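Local coordinates for sugar ABC transporter (Sugar-binding protein) (Bacillus halodurans, PDB 4YO7), which binds myo-inositol and probably delivers it, or related carbohydrates, to an ABC transporter for uptake, at residues L155-E160 and A231-N236; I184-G189 and A259-T264; G242-L247 and E273-V278. All blocks are in the same frame, centred on the assembly; numbering follows the deposited sequence.

The three contacts tie together one lobe of a two-lobed solute-binding protein. Contacts 1 and 2 have centres 6 Å apart and share the myo-inositol: N236 reaches it from contact 1, R186 and D262 from contact 2. Strand 231-234 pairs with the end of strand 257-259: A234 N is 2.9 Å from A259 O and V232 O 3.0 Å from A259 N. Contact 3 lies further from the cleft, its centre 13 Å from contact 1 and 15 Å from contact 2, and the side chain of L276 stays about 12 Å from the ligand. It still joins contact 2 directly, since G260 N probably bonds to V278 O at 3.0 Å.

Contact 1. Residues L155-E160 and A231-N236; sequences LLQMEE and AVVANN. With INS (1,2,3,4,5,6-hexahydroxy-cyclohexane), chain F.
Q157 and M158 carry this packing of helix 150-164 against strand 231-234, a helix laid on the parallel sheet of one α/β lobe of a type I periplasmic binding fold. The helix and strand segments run antiparallel at 171°, their axes 9.8 Å apart. Q157 comes first along the helix. Its side chain runs out extended, CG opposite the main-chain N (chi1 180°), and lies alongside V233, pointing the opposite way, with V233 CG1 3.3 Å from Q157 OE1. Q157 NE2 donates to A234 O at 2.9 Å, and that oxygen lies almost in the plane of the Q157 amide, although the donor is tilted out of the carbonyl plane. On the other branch, Q157 OE1 accepts from a water 2.8 Å away, and this water in turn accepts from N235 ND2. The two buried amides are thus linked through one water, and bonds at both ends fix the rotation of the Q157 amide. Next, the side chain of M158, a selenomethionine, bends across that of V233 roughly at right angles, with SE 3.9 Å from V233 CG2. Just past the strand, N236 caps the next helix by OD1 to M239 N, and its ND2 donates nearly straight (173°) to myo-inositol O3 at 2.9 Å.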
ATOM      1  N   LEU A 155       2.175   1.462  13.373  1.00  9.97           N
ATOM      2  CA  LEU A 155       2.388   2.139  14.655  1.00 10.61           C
ATOM      3  C   LEU A 155       1.378   3.276  14.858  1.00 10.92           C
ATOM      4  O   LEU A 155       0.776   3.395  15.926  1.00 11.69           O
ATOM      5  CB  LEU A 155       3.809   2.673  14.749  1.00 12.13           C
ATOM      6  CG  LEU A 155       4.947   1.661  14.861  1.00 13.21           C
ATOM      7  CD1 LEU A 155       6.270   2.328  14.560  1.00 13.96           C
ATOM      8  CD2 LEU A 155       4.996   1.058  16.246  1.00 13.08           C
ATOM      9  N   LEU A 156       1.161   4.085  13.831  1.00 12.87           N
ATOM     10  CA  LEU A 156       0.237   5.225  13.935  1.00 11.21           C
ATOM     11  C   LEU A 156      -1.176   4.738  14.176  1.00 13.73           C
ATOM     12  O   LEU A 156      -1.882   5.262  15.033  1.00 13.17           O
ATOM     13  CB  LEU A 156       0.285   6.083  12.672  1.00 12.17           C
ATOM     14  CG  LEU A 156       1.510   6.971  12.467  1.00 15.12           C
ATOM     15  CD1 LEU A 156       1.508   7.519  11.032  1.00 14.80           C
ATOM     16  CD2 LEU A 156       1.575   8.134  13.484  1.00 19.41           C
ATOM     17  N   GLN A 157      -1.570   3.725  13.404  1.00 11.68           N
ATOM     18  CA  GLN A 157      -2.896   3.143  13.475  1.00 10.64           C
ATOM     19  C   GLN A 157      -3.188   2.612  14.870  1.00 11.12           C
ATOM     20  O   GLN A 157      -4.217   2.912  15.467  1.00 12.18           O
ATOM     21  CB  GLN A 157      -3.010   2.004  12.443  1.00 11.07           C
ATOM     22  CG  GLN A 157      -4.324   1.316  12.418  1.00 12.90           C
ATOM     23  CD  GLN A 157      -4.291   0.081  11.542  1.00 13.81           C
ATOM     24  OE1 GLN A 157      -3.323  -0.703  11.577  1.00 10.50           O
ATOM     25  NE2 GLN A 157      -5.336  -0.112  10.747  1.00 10.79           N
HETATM   26  N   MSE A 158      -2.277   1.791  15.386  1.00 12.00           N
HETATM   27  CA  MSE A 158      -2.537   1.108  16.637  1.00 11.54           C
HETATM   28  C   MSE A 158      -2.316   2.013  17.839  1.00 12.22           C
HETATM   29  O   MSE A 158      -2.954   1.833  18.873  1.00 12.72           O
HETATM   30  CB  MSE A 158      -1.665  -0.149  16.741  1.00 11.34           C
HETATM   31  CG  MSE A 158      -2.033  -1.074  17.851  1.00 12.02           C
HETATM   32 SE   MSE A 158      -3.825  -1.851  17.683  1.00 22.10          SE
HETATM   33  CE  MSE A 158      -4.455  -1.587  19.487  1.00 15.07           C
ATOM     34  N   GLU A 159      -1.451   3.011  17.718  1.00 14.22           N
ATOM     35  CA  GLU A 159      -1.371   4.018  18.771  1.00 14.73           C
ATOM     36  C   GLU A 159      -2.739   4.663  19.016  1.00 17.10           C
ATOM     37  O   GLU A 159      -3.154   4.867  20.157  1.00 16.11           O
ATOM     38  CB  GLU A 159      -0.365   5.101  18.409  1.00 15.29           C
ATOM     39  CG  GLU A 159       1.082   4.794  18.669  1.00 40.01           C
ATOM     40  CD  GLU A 159       1.977   5.864  18.054  1.00 52.52           C
ATOM     41  OE1 GLU A 159       1.462   6.979  17.782  1.00 43.36           O
ATOM     42  OE2 GLU A 159       3.177   5.586  17.832  1.00 61.29           O
ATOM     43  N   GLU A 160      -3.439   4.992  17.940  1.00 14.55           N
ATOM     44  CA  GLU A 160      -4.706   5.697  18.078  1.00 15.46           C
ATOM     45  C   GLU A 160      -5.772   4.732  18.597  1.00 17.92           C
ATOM     46  O   GLU A 160      -6.572   5.086  19.472  1.00 17.78           O
ATOM     47  CB  GLU A 160      -5.117   6.329  16.743  1.00 16.29           C
ATOM     48  CG  GLU A 160      -6.407   7.125  16.803  1.00 17.58           C
ATOM     49  CD  GLU A 160      -6.353   8.335  17.718  1.00 22.53           C
ATOM     50  OE1 GLU A 160      -5.251   8.793  18.108  1.00 19.92           O
ATOM     51  OE2 GLU A 160      -7.445   8.829  18.072  1.00 23.79           O
ATOM     52  N   ALA A 231     -11.685  -4.376  19.094  1.00 15.08           N
ATOM     53  CA  ALA A 231     -11.199  -3.631  17.926  1.00 12.01           C
ATOM     54  C   ALA A 231     -10.773  -4.578  16.834  1.00 12.79           C
ATOM     55  O   ALA A 231     -10.166  -5.620  17.102  1.00 13.69           O
ATOM     56  CB  ALA A 231     -10.041  -2.734  18.295  1.00 15.00           C
ATOM     57  N   VAL A 232     -11.104  -4.191  15.606  1.00 11.41           N
ATOM     58  CA  VAL A 232     -10.674  -4.889  14.410  1.00 10.31           C
ATOM     59  C   VAL A 232      -9.704  -3.951  13.721  1.00 10.29           C
ATOM     60  O   VAL A 232     -10.069  -2.834  13.371  1.00 12.80           O
ATOM     61  CB  VAL A 232     -11.850  -5.248  13.494  1.00 13.23           C
ATOM     62  CG1 VAL A 232     -11.339  -5.830  12.159  1.00 16.00           C
ATOM     63  CG2 VAL A 232     -12.766  -6.225  14.207  1.00 17.71           C
ATOM     64  N   VAL A 233      -8.466  -4.396  13.566  1.00  9.44           N
ATOM     65  CA  VAL A 233      -7.394  -3.554  13.077  1.00  9.20           C
ATOM     66  C   VAL A 233      -6.848  -4.204  11.811  1.00  8.67           C
ATOM     67  O   VAL A 233      -6.279  -5.295  11.856  1.00 10.02           O
ATOM     68  CB  VAL A 233      -6.300  -3.369  14.158  1.00 10.03           C
ATOM     69  CG1 VAL A 233      -5.232  -2.450  13.664  1.00 11.94           C
ATOM     70  CG2 VAL A 233      -6.921  -2.796  15.422  1.00 13.27           C
ATOM     71  N   ALA A 234      -7.060  -3.536  10.685  1.00  8.69           N
ATOM     72  CA  ALA A 234      -6.783  -4.127   9.375  1.00 10.51           C
ATOM     73  C   ALA A 234      -5.608  -3.468   8.698  1.00  8.82           C
ATOM     74  O   ALA A 234      -5.451  -2.252   8.754  1.00  8.88           O
ATOM     75  CB  ALA A 234      -8.010  -4.023   8.491  1.00 11.57           C
ATOM     76  N   ASN A 235      -4.789  -4.274   8.032  1.00  9.24           N
ATOM     77  CA  ASN A 235      -3.655  -3.762   7.284  1.00  9.70           C
ATOM     78  C   ASN A 235      -4.045  -2.798   6.132  1.00  7.78           C
ATOM     79  O   ASN A 235      -3.159  -2.100   5.602  1.00  8.84           O
ATOM     80  CB  ASN A 235      -2.841  -4.905   6.654  1.00  7.48           C
ATOM     81  CG  ASN A 235      -1.971  -5.721   7.625  1.00  8.82           C
ATOM     82  OD1 ASN A 235      -1.352  -6.713   7.178  1.00  8.32           O
ATOM     83  ND2 ASN A 235      -1.894  -5.352   8.903  1.00  9.21           N
ATOM     84  N   ASN A 236      -5.295  -2.831   5.641  1.00  8.02           N
ATOM     85  CA  ASN A 236      -5.731  -1.777   4.731  1.00  8.40           C
ATOM     86  C   ASN A 236      -7.206  -1.469   4.848  1.00  8.89           C
ATOM     87  O   ASN A 236      -7.965  -2.164   5.526  1.00  9.93           O
ATOM     88  CB  ASN A 236      -5.368  -2.105   3.258  1.00  8.28           C
ATOM     89  CG  ASN A 236      -6.329  -3.074   2.563  1.00 10.97           C
ATOM     90  OD1 ASN A 236      -7.076  -3.828   3.185  1.00 10.60           O
ATOM     91  ND2 ASN A 236      -6.268  -3.067   1.222  1.00  8.92           N
TER
HETATM   92  C1  INS F 405      -1.539  -2.737  -1.892  1.00  7.14           C
HETATM   93  C2  INS F 405      -2.943  -2.219  -1.601  1.00  7.73           C
HETATM   94  C3  INS F 405      -2.986  -1.692  -0.167  1.00  7.59           C
HETATM   95  C4  INS F 405      -1.969  -0.564   0.044  1.00  7.38           C
HETATM   96  C5  INS F 405      -0.558  -1.085  -0.300  1.00  6.72           C
HETATM   97  C6  INS F 405      -0.529  -1.615  -1.727  1.00  7.07           C
HETATM   98  O1  INS F 405      -1.449  -3.227  -3.258  1.00  8.46           O
HETATM   99  O2  INS F 405      -3.211  -1.155  -2.512  1.00  9.50           O
HETATM  100  O3  INS F 405      -4.346  -1.215   0.059  1.00  9.03           O
HETATM  101  O4  INS F 405      -1.960  -0.170   1.424  1.00  7.59           O
HETATM  102  O5  INS F 405       0.361   0.017  -0.211  1.00  6.97           O
HETATM  103  O6  INS F 405       0.823  -2.166  -1.976  1.00  7.20           O
HETATM  104  O   HOH W   1      -2.971  -3.313  10.525  1.00 13.35           O

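Contact 2. Residues I184-G189 and A259-T264; sequences IMRTEG and AGIDAT. With INS (1,2,3,4,5,6-hexahydroxy-cyclohexane), chain F.
R186 and D262 meet mainly through the ligand: their charges face one another at long range, R186 NH2 to D262 OD2 4.0 Å, with the carboxylate oxygen well out of the guanidinium plane and no N-H aimed at it. Inositol O4 lies between them. R186 NH1 and NH2 both donate to it, at 2.8 Å and 2.9 Å, in a fork bent to 146° and 142°, while O4 donates to D262 OD2 at 2.6 Å. Three bonds therefore grip one hydroxyl. D262 OD1 accepts from neighbouring O3, also at 2.6 Å, and the carboxylate so spans two adjacent hydroxyls of the ring. R186 gets there by an extended chain from CG to NE, and I261 lies over the result: its CG2 sits above the centre of one guanidinium face, 3.6 Å from the plane, and its CD1 rests on R186 CD. Y311 OH is a second partner of R186 NH2. A leucine in place of R186 would probably leave O4 without both of these donors and D262 without the charge of this arginine. Residues D56, N133, R134, N236 and Q282 supply further hydrogen bonds to the ligand, completing the polar ligand pocket in the cleft between the lobes of a type I periplasmic binding protein.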
ATOM      1  N   ILE A 184       3.603  -7.701   6.588  1.00  6.82           N
ATOM      2  CA  ILE A 184       4.483  -8.091   7.661  1.00  6.69           C
ATOM      3  C   ILE A 184       4.701  -6.917   8.599  1.00  9.93           C
ATOM      4  O   ILE A 184       4.632  -7.059   9.833  1.00  9.00           O
ATOM      5  CB  ILE A 184       5.850  -8.599   7.112  1.00  8.66           C
ATOM      6  CG1 ILE A 184       5.662  -9.907   6.348  1.00  9.27           C
ATOM      7  CG2 ILE A 184       6.869  -8.743   8.263  1.00 14.11           C
ATOM      8  CD1 ILE A 184       6.842 -10.256   5.470  1.00 13.41           C
HETATM    9  N   MSE A 185       4.945  -5.749   8.020  1.00  7.76           N
HETATM   10  CA  MSE A 185       5.415  -4.643   8.828  1.00  8.44           C
HETATM   11  C   MSE A 185       4.286  -3.793   9.405  1.00  7.82           C
HETATM   12  O   MSE A 185       4.445  -3.229  10.488  1.00  9.47           O
HETATM   13  CB  MSE A 185       6.409  -3.788   8.029  1.00  7.72           C
HETATM   14  CG  MSE A 185       7.692  -4.550   7.729  1.00  7.73           C
HETATM   15 SE   MSE A 185       8.674  -5.024   9.383  1.00 26.06          SE
HETATM   16  CE  MSE A 185       9.525  -3.334   9.716  1.00 24.86           C
ATOM     17  N   ARG A 186       3.121  -3.734   8.758  1.00  8.33           N
ATOM     18  CA  ARG A 186       1.977  -3.077   9.401  1.00  9.37           C
ATOM     19  C   ARG A 186       1.568  -3.862  10.639  1.00  7.51           C
ATOM     20  O   ARG A 186       1.376  -3.297  11.722  1.00 10.21           O
ATOM     21  CB  ARG A 186       0.806  -2.919   8.430  1.00  9.10           C
ATOM     22  CG  ARG A 186       1.049  -1.808   7.464  1.00  7.61           C
ATOM     23  CD  ARG A 186       0.019  -1.772   6.358  1.00  7.58           C
ATOM     24  NE  ARG A 186       0.323  -0.712   5.411  1.00  9.61           N
ATOM     25  CZ  ARG A 186      -0.258  -0.592   4.223  1.00 10.59           C
ATOM     26  NH1 ARG A 186      -1.178  -1.466   3.836  1.00  9.21           N
ATOM     27  NH2 ARG A 186       0.090   0.390   3.419  1.00  9.99           N
ATOM     28  N   THR A 187       1.477  -5.175  10.500  1.00  7.66           N
ATOM     29  CA  THR A 187       1.149  -6.008  11.641  1.00  9.24           C
ATOM     30  C   THR A 187       2.215  -5.962  12.716  1.00  9.71           C
ATOM     31  O   THR A 187       1.876  -5.974  13.889  1.00  9.35           O
ATOM     32  CB  THR A 187       0.893  -7.444  11.176  1.00 12.50           C
ATOM     33  OG1 THR A 187      -0.297  -7.423  10.412  1.00 11.53           O
ATOM     34  CG2 THR A 187       0.686  -8.432  12.343  1.00 13.60           C
ATOM     35  N   GLU A 188       3.484  -5.876  12.327  1.00  7.86           N
ATOM     36  CA  GLU A 188       4.555  -5.748  13.312  1.00  8.23           C
ATOM     37  C   GLU A 188       4.410  -4.430  14.091  1.00 10.47           C
ATOM     38  O   GLU A 188       4.570  -4.411  15.324  1.00 12.14           O
ATOM     39  CB  GLU A 188       5.937  -5.854  12.657  1.00 10.52           C
ATOM     40  CG  GLU A 188       7.095  -5.533  13.616  1.00 17.07           C
ATOM     41  CD  GLU A 188       7.263  -6.550  14.733  1.00 25.78           C
ATOM     42  OE1 GLU A 188       6.683  -7.667  14.651  1.00 23.01           O
ATOM     43  OE2 GLU A 188       7.997  -6.227  15.702  1.00 23.91           O
ATOM     44  N   GLY A 189       4.059  -3.352  13.402  1.00 10.91           N
ATOM     45  CA  GLY A 189       3.846  -2.075  14.063  1.00 10.98           C
ATOM     46  C   GLY A 189       2.668  -2.174  15.020  1.00 10.92           C
ATOM     47  O   GLY A 189       2.728  -1.671  16.140  1.00 11.62           O
ATOM     48  N   ALA A 259     -10.394  -0.077  12.362  1.00 12.15           N
ATOM     49  CA  ALA A 259      -9.270   0.690  11.832  1.00 11.48           C
ATOM     50  C   ALA A 259      -8.766   0.108  10.517  1.00 10.13           C
ATOM     51  O   ALA A 259      -8.686  -1.115  10.349  1.00 11.31           O
ATOM     52  CB  ALA A 259      -8.156   0.741  12.863  1.00 11.61           C
ATOM     53  N   GLY A 260      -8.377   1.012   9.605  1.00 10.92           N
ATOM     54  CA  GLY A 260      -7.741   0.650   8.345  1.00 11.18           C
ATOM     55  C   GLY A 260      -6.500   1.484   8.077  1.00 12.10           C
ATOM     56  O   GLY A 260      -6.068   2.261   8.940  1.00 14.58           O
ATOM     57  N   ILE A 261      -5.924   1.295   6.889  1.00 11.47           N
ATOM     58  CA  ILE A 261      -4.787   2.075   6.390  1.00  8.78           C
ATOM     59  C   ILE A 261      -5.017   2.324   4.913  1.00 10.98           C
ATOM     60  O   ILE A 261      -5.443   1.411   4.214  1.00 11.64           O
ATOM     61  CB  ILE A 261      -3.413   1.336   6.614  1.00  7.92           C
ATOM     62  CG1 ILE A 261      -3.102   1.284   8.124  1.00 10.89           C
ATOM     63  CG2 ILE A 261      -2.259   2.006   5.841  1.00  9.81           C
ATOM     64  CD1 ILE A 261      -1.972   0.360   8.518  1.00 11.11           C
ATOM     65  N   ASP A 262      -4.755   3.575   4.517  1.00  9.65           N
ATOM     66  CA  ASP A 262      -4.669   4.106   3.143  1.00  9.74           C
ATOM     67  C   ASP A 262      -5.359   5.474   3.069  1.00 12.08           C
ATOM     68  O   ASP A 262      -4.903   6.357   2.366  1.00 12.31           O
ATOM     69  CB  ASP A 262      -5.303   3.201   2.080  1.00 10.52           C
ATOM     70  CG  ASP A 262      -4.424   2.008   1.675  1.00 11.51           C
ATOM     71  OD1 ASP A 262      -5.004   1.048   1.133  1.00 10.77           O
ATOM     72  OD2 ASP A 262      -3.184   2.019   1.898  1.00 10.93           O
ATOM     73  N   ALA A 263      -6.484   5.613   3.773  1.00 12.05           N
ATOM     74  CA  ALA A 263      -7.357   6.790   3.683  1.00 17.34           C
ATOM     75  C   ALA A 263      -7.836   6.996   2.247  1.00 14.27           C
ATOM     76  O   ALA A 263      -7.794   8.110   1.704  1.00 16.67           O
ATOM     77  CB  ALA A 263      -6.662   8.045   4.200  1.00 15.92           C
ATOM     78  N   THR A 264      -8.306   5.916   1.637  1.00 14.42           N
ATOM     79  CA  THR A 264      -8.943   6.023   0.328  1.00 14.45           C
ATOM     80  C   THR A 264     -10.239   6.825   0.437  1.00 14.24           C
ATOM     81  O   THR A 264     -10.794   6.999   1.523  1.00 15.82           O
ATOM     82  CB  THR A 264      -9.302   4.662  -0.266  1.00 16.00           C
ATOM     83  OG1 THR A 264     -10.196   3.992   0.627  1.00 16.59           O
ATOM     84  CG2 THR A 264      -8.064   3.813  -0.509  1.00 16.05           C
TER
HETATM   85  C1  INS F 405      -1.539  -2.737  -1.892  1.00  7.14           C
HETATM   86  C2  INS F 405      -2.943  -2.219  -1.601  1.00  7.73           C
HETATM   87  C3  INS F 405      -2.986  -1.692  -0.167  1.00  7.59           C
HETATM   88  C4  INS F 405      -1.969  -0.564   0.044  1.00  7.38           C
HETATM   89  C5  INS F 405      -0.558  -1.085  -0.300  1.00  6.72           C
HETATM   90  C6  INS F 405      -0.529  -1.615  -1.727  1.00  7.07           C
HETATM   91  O1  INS F 405      -1.449  -3.227  -3.258  1.00  8.46           O
HETATM   92  O2  INS F 405      -3.211  -1.155  -2.512  1.00  9.50           O
HETATM   93  O3  INS F 405      -4.346  -1.215   0.059  1.00  9.03           O
HETATM   94  O4  INS F 405      -1.960  -0.170   1.424  1.00  7.59           O
HETATM   95  O5  INS F 405       0.361   0.017  -0.211  1.00  6.97           O
HETATM   96  O6  INS F 405       0.823  -2.166  -1.976  1.00  7.20           O

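Contact 3. Residues G242-L247 and E273-V278; sequences GAILAL and EGKLDV
K275 NZ, at the far end of a side chain whose root packs on I244, is shared by two carboxylates. E248, the residue after L247 in helix 237-249, forms the salt bridge through OE2, and K275 NZ also makes a long salt bridge, 4.0 Å, to E273 OE1. The lysine thus links helix 237-249 to the loop 273-278 by its charge, while its first carbons do the packing. CB of K275 meets I244 CG2 at 3.9 Å, and CD passes the same methyl a little further out. The two side chains cross at about a right angle, and beyond CG the lysine is extended, which takes its ammonium away from the apolar part of the contact.

I244 is the residue on the helix side. Its CG1 stands anti to the carbonyl carbon (chi1 -75°), and I244 CD1 reaches over to the loop backbone, 3.6 Å from K275 O. I244 CD1 also touches L276 CB at 4.0 Å, so the isoleucine spans two successive loop residues, CG2 against the lysine and CD1 against the peptide and the leucine. V258 of the strand and L253 also lie against I244, and L276 packs on V258 as well, making one apolar cluster.

The loop is placed there by the end of helix 265-272, where G274, with positive phi, closes a Schellman motif just before K275. Further along, D277 OD2 accepts from V258 N, fastening the loop to strand 257-259. L253 belongs, with V256, to the site of a bound magnesium ion; that ion is about 7 Å from the K275 side chain. Strand 231-234, helix 237-249 and strand 257-259 form a beta-alpha-beta crossover between neighbouring parallel strands, and loop 273-278 packs on its connecting helix, the layered build of a periplasmic binding protein lobe.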
ATOM      1  N   GLY A 242     -14.835  -4.187   4.554  1.00 12.09           N
ATOM      2  CA  GLY A 242     -15.496  -5.479   4.575  1.00 13.40           C
ATOM      3  C   GLY A 242     -15.937  -5.882   5.974  1.00 12.47           C
ATOM      4  O   GLY A 242     -17.037  -6.386   6.171  1.00 12.96           O
ATOM      5  N   ALA A 243     -15.081  -5.652   6.963  1.00 14.12           N
ATOM      6  CA  ALA A 243     -15.446  -5.974   8.339  1.00 13.88           C
ATOM      7  C   ALA A 243     -16.649  -5.161   8.797  1.00 13.19           C
ATOM      8  O   ALA A 243     -17.542  -5.671   9.487  1.00 16.12           O
ATOM      9  CB  ALA A 243     -14.294  -5.736   9.239  1.00 11.05           C
ATOM     10  N   ILE A 244     -16.677  -3.902   8.395  1.00 12.67           N
ATOM     11  CA  ILE A 244     -17.790  -3.017   8.718  1.00 13.60           C
ATOM     12  C   ILE A 244     -19.102  -3.571   8.169  1.00 17.56           C
ATOM     13  O   ILE A 244     -20.112  -3.576   8.872  1.00 16.97           O
ATOM     14  CB  ILE A 244     -17.521  -1.579   8.168  1.00 15.09           C
ATOM     15  CG1 ILE A 244     -16.492  -0.884   9.063  1.00 14.78           C
ATOM     16  CG2 ILE A 244     -18.814  -0.755   8.073  1.00 17.41           C
ATOM     17  CD1 ILE A 244     -15.829   0.322   8.464  1.00 15.32           C
ATOM     18  N   LEU A 245     -19.092  -4.045   6.925  1.00 17.19           N
ATOM     19  CA  LEU A 245     -20.294  -4.636   6.342  1.00 17.74           C
ATOM     20  C   LEU A 245     -20.789  -5.806   7.177  1.00 21.68           C
ATOM     21  O   LEU A 245     -22.001  -5.982   7.375  1.00 19.28           O
ATOM     22  CB  LEU A 245     -20.034  -5.097   4.915  1.00 17.73           C
ATOM     23  CG  LEU A 245     -19.804  -4.012   3.867  1.00 23.37           C
ATOM     24  CD1 LEU A 245     -19.313  -4.608   2.566  1.00 22.25           C
ATOM     25  CD2 LEU A 245     -21.081  -3.235   3.645  1.00 26.86           C
ATOM     26  N   ALA A 246     -19.864  -6.625   7.664  1.00 16.52           N
ATOM     27  CA  ALA A 246     -20.262  -7.772   8.459  1.00 18.31           C
ATOM     28  C   ALA A 246     -20.782  -7.344   9.829  1.00 16.18           C
ATOM     29  O   ALA A 246     -21.767  -7.894  10.324  1.00 16.76           O
ATOM     30  CB  ALA A 246     -19.107  -8.738   8.607  1.00 17.95           C
ATOM     31  N   LEU A 247     -20.104  -6.388  10.449  1.00 16.20           N
ATOM     32  CA  LEU A 247     -20.508  -5.902  11.763  1.00 15.53           C
ATOM     33  C   LEU A 247     -21.875  -5.230  11.643  1.00 20.59           C
ATOM     34  O   LEU A 247     -22.755  -5.457  12.472  1.00 20.99           O
ATOM     35  CB  LEU A 247     -19.471  -4.934  12.331  1.00 15.77           C
ATOM     36  CG  LEU A 247     -18.138  -5.556  12.787  1.00 16.05           C
ATOM     37  CD1 LEU A 247     -17.029  -4.509  12.810  1.00 13.83           C
ATOM     38  CD2 LEU A 247     -18.361  -6.232  14.150  1.00 21.41           C
ATOM     39  N   GLU A 273     -19.425   8.764   7.827  1.00 27.20           N
ATOM     40  CA  GLU A 273     -20.667   8.123   8.239  1.00 26.93           C
ATOM     41  C   GLU A 273     -20.600   7.533   9.646  1.00 29.95           C
ATOM     42  O   GLU A 273     -21.586   6.974  10.118  1.00 27.36           O
ATOM     43  CB  GLU A 273     -21.038   7.021   7.247  1.00 31.04           C
ATOM     44  CG  GLU A 273     -21.364   7.504   5.844  1.00 42.79           C
ATOM     45  CD  GLU A 273     -21.429   6.367   4.829  1.00 61.61           C
ATOM     46  OE1 GLU A 273     -20.682   5.374   4.987  1.00 71.70           O
ATOM     47  OE2 GLU A 273     -22.223   6.461   3.867  1.00 64.07           O
ATOM     48  N   GLY A 274     -19.452   7.659  10.312  1.00 23.54           N
ATOM     49  CA  GLY A 274     -19.272   7.158  11.669  1.00 21.96           C
ATOM     50  C   GLY A 274     -19.047   5.661  11.803  1.00 27.11           C
ATOM     51  O   GLY A 274     -19.195   5.108  12.887  1.00 25.92           O
ATOM     52  N   LYS A 275     -18.669   5.013  10.708  1.00 20.84           N
ATOM     53  CA  LYS A 275     -18.444   3.567  10.701  1.00 20.57           C
ATOM     54  C   LYS A 275     -16.993   3.161  10.895  1.00 21.14           C
ATOM     55  O   LYS A 275     -16.728   2.088  11.426  1.00 18.11           O
ATOM     56  CB  LYS A 275     -18.943   2.965   9.388  1.00 19.72           C
ATOM     57  CG  LYS A 275     -20.424   3.291   9.100  1.00 20.45           C
ATOM     58  CD  LYS A 275     -20.841   2.753   7.740  1.00 27.65           C
ATOM     59  CE  LYS A 275     -22.278   3.165   7.375  1.00 37.13           C
ATOM     60  NZ  LYS A 275     -22.834   2.303   6.291  1.00 33.71           N
ATOM     61  N   LEU A 276     -16.073   4.009  10.448  1.00 20.10           N
ATOM     62  CA  LEU A 276     -14.634   3.737  10.492  1.00 18.38           C
ATOM     63  C   LEU A 276     -14.010   4.711  11.458  1.00 20.06           C
ATOM     64  O   LEU A 276     -14.159   5.918  11.284  1.00 19.66           O
ATOM     65  CB  LEU A 276     -14.000   3.874   9.096  1.00 15.53           C
ATOM     66  CG  LEU A 276     -12.500   3.564   8.989  1.00 15.45           C
ATOM     67  CD1 LEU A 276     -12.212   2.107   9.267  1.00 16.88           C
ATOM     68  CD2 LEU A 276     -11.953   3.951   7.620  1.00 15.97           C
ATOM     69  N   ASP A 277     -13.331   4.190  12.478  1.00 17.31           N
ATOM     70  CA  ASP A 277     -12.794   5.026  13.560  1.00 16.99           C
ATOM     71  C   ASP A 277     -11.428   5.626  13.266  1.00 16.90           C
ATOM     72  O   ASP A 277     -11.146   6.745  13.696  1.00 19.14           O
ATOM     73  CB  ASP A 277     -12.706   4.214  14.854  1.00 17.39           C
ATOM     74  CG  ASP A 277     -14.063   3.695  15.298  1.00 24.22           C
ATOM     75  OD1 ASP A 277     -14.819   4.477  15.904  1.00 26.97           O
ATOM     76  OD2 ASP A 277     -14.383   2.530  15.001  1.00 22.92           O
ATOM     77  N   VAL A 278     -10.594   4.876  12.548  1.00 15.08           N
ATOM     78  CA  VAL A 278      -9.198   5.227  12.339  1.00 14.22           C
ATOM     79  C   VAL A 278      -8.789   4.818  10.948  1.00 13.22           C
ATOM     80  O   VAL A 278      -9.141   3.729  10.501  1.00 16.11           O
ATOM     81  CB  VAL A 278      -8.282   4.514  13.363  1.00 15.49           C
ATOM     82  CG1 VAL A 278      -6.802   4.837  13.101  1.00 16.55           C
ATOM     83  CG2 VAL A 278      -8.665   4.855  14.791  1.00 17.20           C
TER